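Side-chain contacts in zinc-binding protein TroA (Treponema pallidum, PDB 1K0F), which binds zinc with high affinity in the periplasm and delivers it to the membrane permease of the TroABC ABC transporter for import into the cell: residues H25-M30 / V46-N51; N18-D23 / E119-L124; R151-S156 / T270-L275; T255-Y260 / V264-D269. All coordinates share one frame; numbering follows the deposited sequence.

Contact 1 of 4, residues H25-M30 / V46-N51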
loop_
_atom_site.group_PDB
_atom_site.type_symbol
_atom_site.label_atom_id
_atom_site.label_comp_id
_atom_site.label_asym_id
_atom_site.label_seq_id
_atom_site.Cartn_x
_atom_site.Cartn_y
_atom_site.Cartn_z
ATOM N N HIS A 25 17.455 -14.293 -4.036
ATOM C CA HIS A 25 18.106 -13.013 -4.117
ATOM C C HIS A 25 16.896 -12.153 -4.416
ATOM O O HIS A 25 16.171 -12.424 -5.376
ATOM C CB HIS A 25 19.099 -13.004 -5.267
ATOM C CG HIS A 25 20.411 -13.620 -4.915
ATOM N ND1 HIS A 25 20.838 -14.818 -5.447
ATOM C CD2 HIS A 25 21.392 -13.213 -4.072
ATOM C CE1 HIS A 25 22.029 -15.119 -4.948
ATOM N NE2 HIS A 25 22.385 -14.161 -4.112
ATOM N N LEU A 26 16.651 -11.146 -3.587
ATOM C CA LEU A 26 15.488 -10.300 -3.779
ATOM C C LEU A 26 15.814 -8.857 -4.103
ATOM O O LEU A 26 16.701 -8.259 -3.520
ATOM C CB LEU A 26 14.604 -10.356 -2.535
ATOM C CG LEU A 26 13.685 -9.165 -2.250
ATOM C CD1 LEU A 26 12.675 -8.996 -3.381
ATOM C CD2 LEU A 26 12.972 -9.392 -0.921
ATOM N N LYS A 27 15.077 -8.297 -5.045
ATOM C CA LYS A 27 15.290 -6.920 -5.422
ATOM C C LYS A 27 13.972 -6.154 -5.362
ATOM O O LYS A 27 13.049 -6.418 -6.139
ATOM C CB LYS A 27 15.898 -6.853 -6.832
ATOM C CG LYS A 27 15.824 -5.472 -7.488
ATOM C CD LYS A 27 17.039 -4.622 -7.131
ATOM C CE LYS A 27 16.705 -3.120 -7.033
ATOM N NZ LYS A 27 17.410 -2.344 -8.086
ATOM N N GLY A 28 13.882 -5.224 -4.421
ATOM C CA GLY A 28 12.684 -4.416 -4.298
ATOM C C GLY A 28 12.826 -3.253 -5.261
ATOM O O GLY A 28 13.625 -2.344 -5.032
ATOM N N LEU A 29 12.063 -3.280 -6.351
ATOM C CA LEU A 29 12.133 -2.220 -7.358
ATOM C C LEU A 29 11.652 -0.845 -6.896
ATOM O O LEU A 29 12.222 0.176 -7.283
ATOM C CB LEU A 29 11.350 -2.627 -8.599
ATOM C CG LEU A 29 12.111 -3.598 -9.504
ATOM C CD1 LEU A 29 11.450 -3.631 -10.875
ATOM C CD2 LEU A 29 13.568 -3.169 -9.605
ATOM N N MET A 30 10.602 -0.818 -6.084
ATOM C CA MET A 30 10.069 0.444 -5.596
ATOM C C MET A 30 10.288 0.559 -4.088
ATOM O O MET A 30 9.686 -0.174 -3.304
ATOM C CB MET A 30 8.589 0.538 -5.931
ATOM C CG MET A 30 8.216 -0.112 -7.244
ATOM S SD MET A 30 6.461 -0.014 -7.448
ATOM C CE MET A 30 6.313 0.153 -9.215
ATOM N N VAL A 46 14.643 -2.587 -15.494
ATOM C CA VAL A 46 14.244 -3.465 -16.604
ATOM C C VAL A 46 15.269 -4.579 -16.834
ATOM O O VAL A 46 14.967 -5.607 -17.451
ATOM C CB VAL A 46 14.065 -2.655 -17.927
ATOM C CG1 VAL A 46 14.182 -3.572 -19.137
ATOM C CG2 VAL A 46 12.713 -1.966 -17.928
ATOM N N GLU A 47 16.480 -4.366 -16.333
ATOM C CA GLU A 47 17.552 -5.342 -16.478
ATOM C C GLU A 47 17.470 -6.398 -15.373
ATOM O O GLU A 47 17.483 -7.602 -15.653
ATOM C CB GLU A 47 18.897 -4.622 -16.445
ATOM C CG GLU A 47 20.005 -5.383 -15.771
ATOM C CD GLU A 47 21.338 -4.730 -16.016
ATOM O OE1 GLU A 47 22.366 -5.281 -15.567
ATOM O OE2 GLU A 47 21.345 -3.660 -16.662
ATOM N N TRP A 48 17.401 -5.942 -14.124
ATOM C CA TRP A 48 17.275 -6.854 -12.993
ATOM C C TRP A 48 16.130 -7.762 -13.404
ATOM O O TRP A 48 16.236 -8.991 -13.353
ATOM C CB TRP A 48 16.866 -6.097 -11.722
ATOM C CG TRP A 48 17.947 -5.282 -11.090
ATOM C CD1 TRP A 48 18.300 -4.003 -11.411
ATOM C CD2 TRP A 48 18.809 -5.675 -10.014
ATOM N NE1 TRP A 48 19.326 -3.577 -10.601
ATOM C CE2 TRP A 48 19.657 -4.583 -9.733
ATOM C CE3 TRP A 48 18.943 -6.851 -9.257
ATOM C CZ2 TRP A 48 20.631 -4.625 -8.730
ATOM C CZ3 TRP A 48 19.913 -6.893 -8.254
ATOM C CH2 TRP A 48 20.745 -5.786 -8.003
ATOM N N LEU A 49 15.040 -7.124 -13.828
ATOM C CA LEU A 49 13.841 -7.820 -14.269
ATOM C C LEU A 49 14.266 -8.810 -15.324
ATOM O O LEU A 49 13.942 -9.987 -15.254
ATOM C CB LEU A 49 12.829 -6.836 -14.876
ATOM C CG LEU A 49 11.867 -6.050 -13.972
ATOM C CD1 LEU A 49 11.071 -5.061 -14.802
ATOM C CD2 LEU A 49 10.940 -6.998 -13.259
ATOM N N GLY A 50 15.011 -8.311 -16.298
ATOM C CA GLY A 50 15.476 -9.160 -17.379
ATOM C C GLY A 50 16.060 -10.480 -16.929
ATOM O O GLY A 50 15.929 -11.485 -17.625
ATOM N N ASN A 51 16.697 -10.487 -15.762
ATOM C CA ASN A 51 17.317 -11.704 -15.240
ATOM C C ASN A 51 16.529 -12.387 -14.126
ATOM O O ASN A 51 16.902 -13.469 -13.667
ATOM C CB ASN A 51 18.723 -11.393 -14.730
ATOM C CG ASN A 51 19.408 -10.330 -15.542
ATOM O OD1 ASN A 51 19.502 -10.430 -16.767
ATOM N ND2 ASN A 51 19.894 -9.294 -14.866
#
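K27 and W48 meet at the margin of the N-terminal lobe, where strand 25-28, an outermost strand of the four-stranded parallel sheet, is flanked by helix 43-51. The lysine chain lies over one face of the indole, the two side chains crossing at about a right angle. K27 CD sits 3.5 Å from the centroid of the six-membered ring and 10° off its normal, a CH-pi contact almost at the centre of the ring. Farther along, K27 NZ stands over the pyrrole part, 3.6 Å from the centroid of the five-membered ring and 23° off the normal, in cation-pi geometry. The 3.4 Å between K27 NZ and W48 NE1 is no hydrogen bond, since both nitrogens are donors. With CG anti to the backbone N (chi1 164°), further bends at chi2, chi3 and chi4 lay CD and NZ of the lysine over the ring. Deeper in, L29 CD1 packs at 4.0 Å against L49 CG, the two leucines meeting at a slant. Both also touch V6 on strand 4-7, and L49 reaches F70 and L73 of helix 67-73, so this pair belongs to the hydrophobic layer between sheet and helices. No hydrogen bond joins the two segments. The contact thus combines a buried aliphatic pair with an exposed tryptophan whose face takes both the methylenes and the ammonium of K27; the pi face probably offers the lysine charge some electrostatic stabilisation.

Contact 2 of 4, residues N18-D23 / E119-L124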
loop_
_atom_site.group_PDB
_atom_site.type_symbol
_atom_site.label_atom_id
_atom_site.label_comp_id
_atom_site.label_asym_id
_atom_site.label_seq_id
_atom_site.Cartn_x
_atom_site.Cartn_y
_atom_site.Cartn_z
ATOM N N ASN A 18 10.042 -12.548 4.264
ATOM C CA ASN A 18 9.564 -13.398 5.338
ATOM C C ASN A 18 9.441 -14.851 4.919
ATOM O O ASN A 18 9.779 -15.744 5.694
ATOM C CB ASN A 18 8.222 -12.884 5.835
ATOM C CG ASN A 18 8.341 -11.573 6.574
ATOM O OD1 ASN A 18 8.831 -11.528 7.697
ATOM N ND2 ASN A 18 7.905 -10.494 5.944
ATOM N N ILE A 19 8.958 -15.075 3.698
ATOM C CA ILE A 19 8.763 -16.420 3.146
ATOM C C ILE A 19 10.029 -17.054 2.570
ATOM O O ILE A 19 10.478 -18.087 3.049
ATOM C CB ILE A 19 7.685 -16.439 2.029
ATOM C CG1 ILE A 19 6.360 -15.904 2.576
ATOM C CG2 ILE A 19 7.504 -17.858 1.516
ATOM C CD1 ILE A 19 5.439 -15.363 1.532
ATOM N N ALA A 20 10.588 -16.443 1.529
ATOM C CA ALA A 20 11.803 -16.970 0.904
ATOM C C ALA A 20 13.040 -16.772 1.770
ATOM O O ALA A 20 13.953 -17.604 1.756
ATOM C CB ALA A 20 12.022 -16.316 -0.459
ATOM N N GLN A 21 13.062 -15.675 2.523
ATOM C CA GLN A 21 14.193 -15.373 3.374
ATOM C C GLN A 21 15.439 -15.320 2.508
ATOM O O GLN A 21 15.456 -14.634 1.482
ATOM C CB GLN A 21 14.347 -16.447 4.440
ATOM C CG GLN A 21 13.039 -16.855 5.037
ATOM C CD GLN A 21 12.933 -16.440 6.473
ATOM O OE1 GLN A 21 12.002 -15.736 6.867
ATOM N NE2 GLN A 21 13.893 -16.874 7.274
ATOM N N GLY A 22 16.467 -16.054 2.910
ATOM C CA GLY A 22 17.711 -16.045 2.166
ATOM C C GLY A 22 17.782 -17.118 1.115
ATOM O O GLY A 22 18.860 -17.428 0.614
ATOM N N ASP A 23 16.635 -17.689 0.780
ATOM C CA ASP A 23 16.594 -18.732 -0.223
ATOM C C ASP A 23 16.480 -18.110 -1.588
ATOM O O ASP A 23 16.362 -18.804 -2.590
ATOM C CB ASP A 23 15.412 -19.646 0.010
ATOM C CG ASP A 23 15.502 -20.363 1.312
ATOM O OD1 ASP A 23 16.588 -20.893 1.621
ATOM O OD2 ASP A 23 14.486 -20.389 2.026
ATOM N N GLU A 119 2.990 -18.887 -2.857
ATOM C CA GLU A 119 2.812 -19.910 -3.883
ATOM C C GLU A 119 3.671 -19.683 -5.129
ATOM O O GLU A 119 3.959 -20.623 -5.868
ATOM C CB GLU A 119 1.337 -20.003 -4.287
ATOM C CG GLU A 119 0.501 -20.857 -3.346
ATOM C CD GLU A 119 -0.964 -20.858 -3.707
ATOM O OE1 GLU A 119 -1.734 -21.581 -3.042
ATOM O OE2 GLU A 119 -1.341 -20.137 -4.654
ATOM N N SER A 120 4.063 -18.437 -5.372
ATOM C CA SER A 120 4.901 -18.119 -6.523
ATOM C C SER A 120 6.314 -18.592 -6.192
ATOM O O SER A 120 7.002 -19.211 -7.013
ATOM C CB SER A 120 4.917 -16.609 -6.764
ATOM O OG SER A 120 3.940 -16.237 -7.712
ATOM N N LEU A 121 6.733 -18.293 -4.967
ATOM C CA LEU A 121 8.050 -18.680 -4.491
ATOM C C LEU A 121 8.197 -20.200 -4.533
ATOM O O LEU A 121 9.248 -20.719 -4.903
ATOM C CB LEU A 121 8.265 -18.163 -3.064
ATOM C CG LEU A 121 8.380 -16.641 -2.893
ATOM C CD1 LEU A 121 8.618 -16.316 -1.427
ATOM C CD2 LEU A 121 9.519 -16.090 -3.760
ATOM N N CYS A 122 7.134 -20.907 -4.161
ATOM C CA CYS A 122 7.154 -22.364 -4.166
ATOM C C CYS A 122 7.312 -22.854 -5.596
ATOM O O CYS A 122 8.101 -23.755 -5.871
ATOM C CB CYS A 122 5.857 -22.923 -3.576
ATOM S SG CYS A 122 5.676 -22.753 -1.794
ATOM N N LYS A 123 6.542 -22.254 -6.496
ATOM C CA LYS A 123 6.585 -22.598 -7.915
ATOM C C LYS A 123 7.996 -22.351 -8.424
ATOM O O LYS A 123 8.511 -23.112 -9.231
ATOM C CB LYS A 123 5.602 -21.726 -8.706
ATOM C CG LYS A 123 4.228 -22.338 -8.949
ATOM C CD LYS A 123 3.835 -23.353 -7.887
ATOM C CE LYS A 123 2.341 -23.601 -7.904
ATOM N NZ LYS A 123 2.007 -25.033 -7.690
ATOM N N LEU A 124 8.615 -21.281 -7.938
ATOM C CA LEU A 124 9.972 -20.935 -8.331
ATOM C C LEU A 124 10.967 -21.949 -7.742
ATOM O O LEU A 124 11.843 -22.451 -8.448
ATOM C CB LEU A 124 10.290 -19.515 -7.853
ATOM C CG LEU A 124 11.659 -18.919 -8.169
ATOM C CD1 LEU A 124 11.799 -18.701 -9.665
ATOM C CD2 LEU A 124 11.810 -17.600 -7.408
#
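One methyl carries most of this contact: L121 CD1 reaches I19 CG2 at 3.5 Å and A20 CB at 3.5 Å, so it rests between two consecutive residues at the end of helix 10-20. The second branch of the leucine adds a looser touch, L121 CD2 lying 4.1 Å from A20 CB. In I19 a chi1 of -58° sets CG2 anti to the backbone N, and this branch meets the leucine. L121 has its CG anti to its own carbonyl carbon, with chi2 near 180°, and extends from helix 107-124 toward the small alanine, where the backbones come as near as 6.8 Å between A20 CA and L121 CA. No hydrogen bond crosses between the segments. Just beyond A20 the helix ends, Q21 taking a positive phi of 57°, and D23 N returns to A20 O in a 2.9 Å hydrogen bond that closes the turn. R135 ties this turn to helix 129-156 by a salt bridge to D23 and a hydrogen bond to I19 O. All three touching residues are buried: L121 also packs on V5 and L54 of strands 4-7 and 54-57, and A20 on F132, placing the contact where helices 10-20, 107-124 and 129-156 gather beside the parallel sheet.

Contact 3 of 4, residues R151-S156 / T270-L275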
loop_
_atom_site.group_PDB
_atom_site.type_symbol
_atom_site.label_atom_id
_atom_site.label_comp_id
_atom_site.label_asym_id
_atom_site.label_seq_id
_atom_site.Cartn_x
_atom_site.Cartn_y
_atom_site.Cartn_z
ATOM N N ARG A 151 -7.898 -3.301 13.713
ATOM C CA ARG A 151 -9.325 -3.181 13.952
ATOM C C ARG A 151 -9.495 -2.716 15.390
ATOM O O ARG A 151 -10.201 -1.745 15.651
ATOM C CB ARG A 151 -10.047 -4.511 13.738
ATOM C CG ARG A 151 -11.536 -4.320 13.431
ATOM C CD ARG A 151 -12.203 -5.600 12.926
ATOM N NE ARG A 151 -12.930 -5.395 11.674
ATOM C CZ ARG A 151 -12.608 -5.982 10.525
ATOM N NH1 ARG A 151 -11.570 -6.811 10.463
ATOM N NH2 ARG A 151 -13.323 -5.745 9.433
ATOM N N ARG A 152 -8.843 -3.409 16.319
ATOM C CA ARG A 152 -8.906 -3.032 17.723
ATOM C C ARG A 152 -8.615 -1.541 17.758
ATOM O O ARG A 152 -9.469 -0.737 18.126
ATOM C CB ARG A 152 -7.845 -3.792 18.525
ATOM C CG ARG A 152 -7.590 -3.238 19.932
ATOM C CD ARG A 152 -6.647 -4.137 20.728
ATOM N NE ARG A 152 -5.698 -4.833 19.859
ATOM C CZ ARG A 152 -4.856 -5.777 20.267
ATOM N NH1 ARG A 152 -4.834 -6.156 21.538
ATOM N NH2 ARG A 152 -4.029 -6.345 19.402
ATOM N N LYS A 153 -7.399 -1.191 17.348
ATOM C CA LYS A 153 -6.947 0.195 17.293
ATOM C C LYS A 153 -8.020 1.122 16.723
ATOM O O LYS A 153 -8.428 2.088 17.366
ATOM C CB LYS A 153 -5.681 0.291 16.442
ATOM C CG LYS A 153 -4.410 0.313 17.255
ATOM C CD LYS A 153 -4.207 1.675 17.883
ATOM C CE LYS A 153 -2.905 1.740 18.653
ATOM N NZ LYS A 153 -2.463 3.151 18.857
ATOM N N ALA A 154 -8.478 0.826 15.515
ATOM C CA ALA A 154 -9.504 1.646 14.890
ATOM C C ALA A 154 -10.674 1.814 15.853
ATOM O O ALA A 154 -11.226 2.907 15.987
ATOM C CB ALA A 154 -9.973 1.002 13.596
ATOM N N GLN A 155 -11.033 0.726 16.533
ATOM C CA GLN A 155 -12.144 0.720 17.487
ATOM C C GLN A 155 -11.906 1.715 18.613
ATOM O O GLN A 155 -12.848 2.257 19.191
ATOM C CB GLN A 155 -12.335 -0.686 18.087
ATOM C CG GLN A 155 -13.501 -1.484 17.519
ATOM C CD GLN A 155 -14.611 -0.612 16.981
ATOM O OE1 GLN A 155 -15.142 0.249 17.691
ATOM N NE2 GLN A 155 -14.962 -0.813 15.715
ATOM N N SER A 156 -10.639 1.948 18.924
ATOM C CA SER A 156 -10.290 2.877 19.983
ATOM C C SER A 156 -10.712 4.293 19.609
ATOM O O SER A 156 -10.795 5.178 20.466
ATOM C CB SER A 156 -8.782 2.834 20.235
ATOM O OG SER A 156 -8.078 3.529 19.222
ATOM N N THR A 270 -0.180 6.265 14.074
ATOM C CA THR A 270 -0.185 7.675 13.704
ATOM C C THR A 270 -1.574 8.282 13.554
ATOM O O THR A 270 -1.848 9.366 14.075
ATOM C CB THR A 270 0.577 7.877 12.388
ATOM O OG1 THR A 270 1.970 7.632 12.614
ATOM C CG2 THR A 270 0.383 9.296 11.861
ATOM N N ILE A 271 -2.453 7.572 12.853
ATOM C CA ILE A 271 -3.798 8.068 12.597
ATOM C C ILE A 271 -4.660 8.235 13.838
ATOM O O ILE A 271 -5.001 9.362 14.207
ATOM C CB ILE A 271 -4.532 7.172 11.582
ATOM C CG1 ILE A 271 -3.875 7.310 10.206
ATOM C CG2 ILE A 271 -6.007 7.570 11.484
ATOM C CD1 ILE A 271 -4.404 6.343 9.195
ATOM N N VAL A 272 -5.028 7.124 14.469
ATOM C CA VAL A 272 -5.845 7.198 15.676
ATOM C C VAL A 272 -5.180 8.166 16.662
ATOM O O VAL A 272 -5.840 9.036 17.234
ATOM C CB VAL A 272 -6.031 5.799 16.342
ATOM C CG1 VAL A 272 -6.774 4.874 15.403
ATOM C CG2 VAL A 272 -4.694 5.201 16.720
ATOM N N ALA A 273 -3.871 8.027 16.845
ATOM C CA ALA A 273 -3.159 8.919 17.740
ATOM C C ALA A 273 -3.549 10.337 17.345
ATOM O O ALA A 273 -4.165 11.072 18.121
ATOM C CB ALA A 273 -1.661 8.731 17.590
ATOM N N ALA A 274 -3.224 10.699 16.111
ATOM C CA ALA A 274 -3.513 12.028 15.600
ATOM C C ALA A 274 -5.000 12.320 15.462
ATOM O O ALA A 274 -5.371 13.372 14.946
ATOM C CB ALA A 274 -2.829 12.219 14.255
ATOM N N LEU A 275 -5.861 11.422 15.927
ATOM C CA LEU A 275 -7.291 11.661 15.772
ATOM C C LEU A 275 -8.178 11.552 17.011
ATOM O O LEU A 275 -9.308 12.044 17.005
ATOM C CB LEU A 275 -7.848 10.737 14.680
ATOM C CG LEU A 275 -7.652 11.131 13.209
ATOM C CD1 LEU A 275 -8.644 10.362 12.345
ATOM C CD2 LEU A 275 -7.844 12.629 13.031
#
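V272 carries this helix-to-helix contact, its two methyls meeting different parts of the long helix 129-156. CG1 faces the backbone, 3.8 Å from K153 O and 4.3 Å from A154 CA. CG2 instead touches the lysine side chain, with K153 CD and K153 NZ each 3.7 Å away. With chi1 at -63°, V272 holds CG1 anti to its own carbonyl carbon and puts CG2 between the backbone N and that carbon, which divides the two methyls between these partners. The lysine gets there by a bend at chi2 (-76°); beyond it the chain runs nearly extended and crosses the valine at about a right angle. S156 comes from the next turn, its OG 4.2 Å from V272 CB. At a chi1 of 76° that hydroxyl turns back toward K153 O, so close in the model that the detail is doubtful. The backbones are nearest at A154, whose CB points away from the partner helix, with A154 CA 6.7 Å from V272 CA. Across the segments the contact is wholly van der Waals: K153 CD and NZ both lie against the buried valine, and the ammonium has, besides, D269, one turn earlier on helix 260-273, as a weak, long ion-pair partner.

Contact 4 of 4, residues T255-Y260 / V264-D269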
loop_
_atom_site.group_PDB
_atom_site.type_symbol
_atom_site.label_atom_id
_atom_site.label_comp_id
_atom_site.label_asym_id
_atom_site.label_seq_id
_atom_site.Cartn_x
_atom_site.Cartn_y
_atom_site.Cartn_z
ATOM N N THR A 255 13.983 -0.976 9.076
ATOM C CA THR A 255 13.163 -0.266 10.061
ATOM C C THR A 255 11.871 -1.047 10.213
ATOM O O THR A 255 11.539 -1.858 9.353
ATOM C CB THR A 255 12.820 1.180 9.612
ATOM O OG1 THR A 255 11.832 1.144 8.575
ATOM C CG2 THR A 255 14.061 1.892 9.098
ATOM N N SER A 256 11.155 -0.821 11.308
ATOM C CA SER A 256 9.898 -1.523 11.531
ATOM C C SER A 256 8.846 -1.006 10.556
ATOM O O SER A 256 7.865 -1.687 10.253
ATOM C CB SER A 256 9.431 -1.305 12.962
ATOM O OG SER A 256 10.025 -0.138 13.491
ATOM N N GLU A 257 9.064 0.208 10.061
ATOM C CA GLU A 257 8.136 0.820 9.118
ATOM C C GLU A 257 8.419 0.259 7.733
ATOM O O GLU A 257 7.570 0.273 6.847
ATOM C CB GLU A 257 8.319 2.336 9.130
ATOM C CG GLU A 257 7.304 3.079 10.015
ATOM C CD GLU A 257 7.671 3.093 11.494
ATOM O OE1 GLU A 257 8.824 2.739 11.834
ATOM O OE2 GLU A 257 6.800 3.466 12.314
ATOM N N GLY A 258 9.633 -0.256 7.579
ATOM C CA GLY A 258 10.063 -0.828 6.317
ATOM C C GLY A 258 9.586 -2.251 6.101
ATOM O O GLY A 258 10.171 -3.026 5.334
ATOM N N THR A 259 8.521 -2.603 6.801
ATOM C CA THR A 259 7.936 -3.924 6.673
ATOM C C THR A 259 6.452 -3.669 6.619
ATOM O O THR A 259 5.978 -2.650 7.115
ATOM C CB THR A 259 8.285 -4.835 7.881
ATOM O OG1 THR A 259 7.567 -4.403 9.040
ATOM C CG2 THR A 259 9.768 -4.799 8.169
ATOM N N TYR A 260 5.722 -4.574 5.985
ATOM C CA TYR A 260 4.282 -4.441 5.883
ATOM C C TYR A 260 3.746 -4.179 7.275
ATOM O O TYR A 260 3.256 -3.091 7.576
ATOM C CB TYR A 260 3.689 -5.731 5.346
ATOM C CG TYR A 260 2.193 -5.699 5.251
ATOM C CD1 TYR A 260 1.555 -4.774 4.426
ATOM C CD2 TYR A 260 1.413 -6.593 5.979
ATOM C CE1 TYR A 260 0.172 -4.740 4.329
ATOM C CE2 TYR A 260 0.034 -6.569 5.889
ATOM C CZ TYR A 260 -0.581 -5.641 5.063
ATOM O OH TYR A 260 -1.952 -5.600 4.977
ATOM N N VAL A 264 2.085 -0.638 8.378
ATOM C CA VAL A 264 0.663 -0.524 8.703
ATOM C C VAL A 264 0.452 -0.185 10.184
ATOM O O VAL A 264 -0.516 0.497 10.551
ATOM C CB VAL A 264 -0.082 -1.836 8.372
ATOM C CG1 VAL A 264 -1.526 -1.736 8.810
ATOM C CG2 VAL A 264 0.004 -2.111 6.886
ATOM N N THR A 265 1.357 -0.662 11.035
ATOM C CA THR A 265 1.244 -0.377 12.447
ATOM C C THR A 265 1.470 1.100 12.587
ATOM O O THR A 265 0.780 1.773 13.346
ATOM C CB THR A 265 2.297 -1.119 13.270
ATOM O OG1 THR A 265 1.976 -2.514 13.292
ATOM C CG2 THR A 265 2.305 -0.601 14.690
ATOM N N HIS A 266 2.440 1.610 11.841
ATOM C CA HIS A 266 2.736 3.025 11.895
ATOM C C HIS A 266 1.500 3.786 11.482
ATOM O O HIS A 266 1.140 4.790 12.094
ATOM C CB HIS A 266 3.851 3.404 10.932
ATOM C CG HIS A 266 3.785 4.833 10.486
ATOM N ND1 HIS A 266 4.480 5.841 11.117
ATOM C CD2 HIS A 266 3.020 5.433 9.543
ATOM C CE1 HIS A 266 4.150 6.999 10.575
ATOM N NE2 HIS A 266 3.263 6.778 9.626
ATOM N N ASN A 267 0.862 3.303 10.427
ATOM C CA ASN A 267 -0.323 3.960 9.897
ATOM C C ASN A 267 -1.414 4.145 10.944
ATOM O O ASN A 267 -1.705 5.272 11.338
ATOM C CB ASN A 267 -0.845 3.185 8.679
ATOM C CG ASN A 267 -0.188 3.644 7.361
ATOM O OD1 ASN A 267 0.804 4.383 7.360
ATOM N ND2 ASN A 267 -0.746 3.198 6.240
ATOM N N ILE A 268 -2.014 3.048 11.404
ATOM C CA ILE A 268 -3.070 3.119 12.415
ATOM C C ILE A 268 -2.605 3.832 13.678
ATOM O O ILE A 268 -3.367 4.574 14.300
ATOM C CB ILE A 268 -3.587 1.704 12.799
ATOM C CG1 ILE A 268 -5.056 1.790 13.178
ATOM C CG2 ILE A 268 -2.799 1.126 13.973
ATOM C CD1 ILE A 268 -5.938 2.062 12.006
ATOM N N ASP A 269 -1.355 3.619 14.067
ATOM C CA ASP A 269 -0.864 4.282 15.258
ATOM C C ASP A 269 -1.009 5.763 14.982
ATOM O O ASP A 269 -1.864 6.429 15.545
ATOM C CB ASP A 269 0.607 3.922 15.500
ATOM C CG ASP A 269 0.772 2.546 16.115
ATOM O OD1 ASP A 269 -0.167 1.740 16.012
ATOM O OD2 ASP A 269 1.845 2.273 16.693
#
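Y260 and V264 meet in the first turn of helix 260-273, whose N-cap position is held by T259, and the loop before it folds back against the helix side. The tight part is buried. V264 N donates to Y260 O at 2.8 Å, a nearly straight bond (167°) of the i to i+4 helical kind. The two side chains lie side by side, and V264 CG2 sits over one face of the phenol ring, offset toward its rim, 4.0 Å from the centroid in a CH-pi contact. The tyrosine's CG is anti to the backbone N (chi1 178°), which carries the ring alongside the valine; its OH is hydrogen-bonded to W104 O, and the ring also meets W110. Y260 lies about 10 Å, side chain to side chain, from the zinc ligand H102, hence near the metal site without belonging to it. The other side is more exposed and has no hydrogen bond across it. E257, bent at chi2, leans across H266 at about a right angle, OE2 approaching H266 CB to 3.3 Å. The imidazole finds its polar partner elsewhere, NE2 bonding to E244 O, while F246 meets the ring edge-to-face. At the ring's edge E257 OE2 comes to 3.5 Å from H266 ND1, the carboxylate plane turned 78° from the imidazole.

In the fold
Along the chain, contact 1 is nested inside the loop closed by contact 2, and contact 4 inside the loop closed by contact 3. The first two lie 15 Å apart, centre to centre, in the N-terminal lobe; helix 10-20 of contact 2 leads into strand 25-28 of contact 1, an outermost strand of the parallel sheet. Contacts 3 and 4 are 13 Å apart on helix 260-273 and touch through K153 packing on I268. Contacts 1 and 3 sit on opposite sides of the chain's centre, 36 Å apart. Helix 129-156 runs past both ends, from F132 and R135 near contact 2 to K153 in contact 3, consistent with the long backbone helix linking the two lobes around the zinc site.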